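Long-range contact in Xyn30D (Paenibacillus barcinonensis, PDB 4QB6), which probably cleaves glucuronoxylan as a family 30 endo-xylanase, and through its calcium-containing CBM35 domain binds glucuronic acid-bearing sugars: residues Gly87-Lys92 and Val135-Gly140. Numbering follows the deposited sequence.
Sequences GTKNVK and VAMNSG
G87 opens the antiparallel pairing with M137 through two backbone hydrogen bonds: its N donates to M137 O at 3.0 Å and its O accepts the M137 N-H. T88 and A136 form the next, non-hydrogen-bonded pair, their CA atoms 4.4 Å apart and both side chains on the exposed face; T88 CA also makes a C-H...O contact with V135 O. K89 and V135 form the next hydrogen-bonded pair, K89 N to V135 O at 2.8 Å and V135 N back to K89 O at 3.0 Å. Strand 87-96 here joins the edge strand 128-137 in the four-stranded sheet of the CBM35 beta-sandwich, at the end away from the bound glycan and calcium ions. On the inner face, K89 CG lies 3.7 Å from M137 CG and also meets M137 CB and SD. A bend at chi2 (-55°) turns the rest of the lysine aside, and NZ is hydrogen-bonded to T85 O; K89, T85 and V161 belong to a second site where beta-D-glucuronate binds, unoccupied here. M137 itself runs on to I81 and N83 of the opposing sheet. Two residues on, V91 sets CG2 against V135 CG2 at 3.8 Å, while its backbone pairs with I133.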
# COMPACT_ATOMS: atom_id res chain seq x y z
N GLY A 87 17.26 1.99 8.08
CA GLY A 87 17.90 1.54 6.86
C GLY A 87 16.89 1.30 5.77
O GLY A 87 15.71 1.66 5.86
N THR A 88 17.35 0.69 4.71
CA THR A 88 16.52 0.39 3.55
C THR A 88 15.61 -0.77 3.90
O THR A 88 16.04 -1.80 4.42
CB THR A 88 17.37 0.06 2.34
OG1 THR A 88 18.23 1.17 2.08
CG2 THR A 88 16.53 -0.23 1.12
N LYS A 89 14.33 -0.60 3.60
CA LYS A 89 13.32 -1.62 3.80
C LYS A 89 12.71 -2.06 2.50
O LYS A 89 12.50 -1.21 1.59
CB LYS A 89 12.19 -1.10 4.69
CG LYS A 89 12.63 -0.45 5.99
CD LYS A 89 13.51 -1.33 6.87
CE LYS A 89 13.99 -0.56 8.07
NZ LYS A 89 14.99 -1.34 8.85
N ASN A 90 12.41 -3.34 2.39
CA ASN A 90 11.57 -3.90 1.33
C ASN A 90 10.13 -3.79 1.75
O ASN A 90 9.76 -4.35 2.79
CB ASN A 90 11.92 -5.36 1.08
CG ASN A 90 13.30 -5.55 0.54
OD1 ASN A 90 13.84 -4.70 -0.11
ND2 ASN A 90 13.90 -6.71 0.83
N VAL A 91 9.32 -3.01 1.05
CA VAL A 91 7.91 -2.88 1.33
C VAL A 91 7.17 -3.59 0.21
O VAL A 91 7.27 -3.17 -0.96
CB VAL A 91 7.46 -1.41 1.46
CG1 VAL A 91 5.97 -1.34 1.72
CG2 VAL A 91 8.24 -0.72 2.58
N LYS A 92 6.50 -4.67 0.54
CA LYS A 92 5.83 -5.53 -0.41
C LYS A 92 4.34 -5.36 -0.30
O LYS A 92 3.74 -5.69 0.72
CB LYS A 92 6.25 -6.98 -0.19
CG LYS A 92 5.58 -7.96 -1.14
CD LYS A 92 6.14 -9.37 -0.99
CE LYS A 92 5.89 -9.96 0.37
NZ LYS A 92 6.51 -11.32 0.44
N VAL A 135 12.68 1.39 0.14
CA VAL A 135 12.61 2.75 0.66
C VAL A 135 13.34 2.84 1.99
O VAL A 135 13.36 1.86 2.75
CB VAL A 135 11.15 3.24 0.82
CG1 VAL A 135 10.49 3.46 -0.54
CG2 VAL A 135 10.33 2.31 1.70
N ALA A 136 13.84 4.02 2.31
CA ALA A 136 14.51 4.26 3.58
C ALA A 136 13.47 4.46 4.65
O ALA A 136 12.50 5.18 4.47
CB ALA A 136 15.38 5.49 3.47
N MET A 137 13.66 3.82 5.79
CA MET A 137 12.84 4.09 6.95
C MET A 137 13.72 4.14 8.19
O MET A 137 14.87 3.72 8.17
CB MET A 137 11.75 3.05 7.15
CG MET A 137 10.86 2.82 5.94
SD MET A 137 9.47 1.73 6.26
CE MET A 137 8.32 2.95 6.85
N ASN A 138 13.18 4.68 9.25
CA ASN A 138 13.87 4.77 10.55
C ASN A 138 13.51 3.62 11.42
O ASN A 138 12.50 2.96 11.26
CB ASN A 138 13.45 6.04 11.26
CG ASN A 138 13.91 7.27 10.52
OD1 ASN A 138 14.90 7.22 9.80
ND2 ASN A 138 13.17 8.35 10.64
N SER A 139 14.37 3.38 12.41
CA SER A 139 14.02 2.53 13.52
C SER A 139 12.83 3.12 14.29
O SER A 139 12.54 4.31 14.17
CB SER A 139 15.18 2.37 14.46
OG SER A 139 15.46 3.57 15.11
N GLY A 140 12.13 2.27 15.01
CA GLY A 140 10.99 2.71 15.79
C GLY A 140 9.75 2.86 14.94
O GLY A 140 9.66 2.22 13.87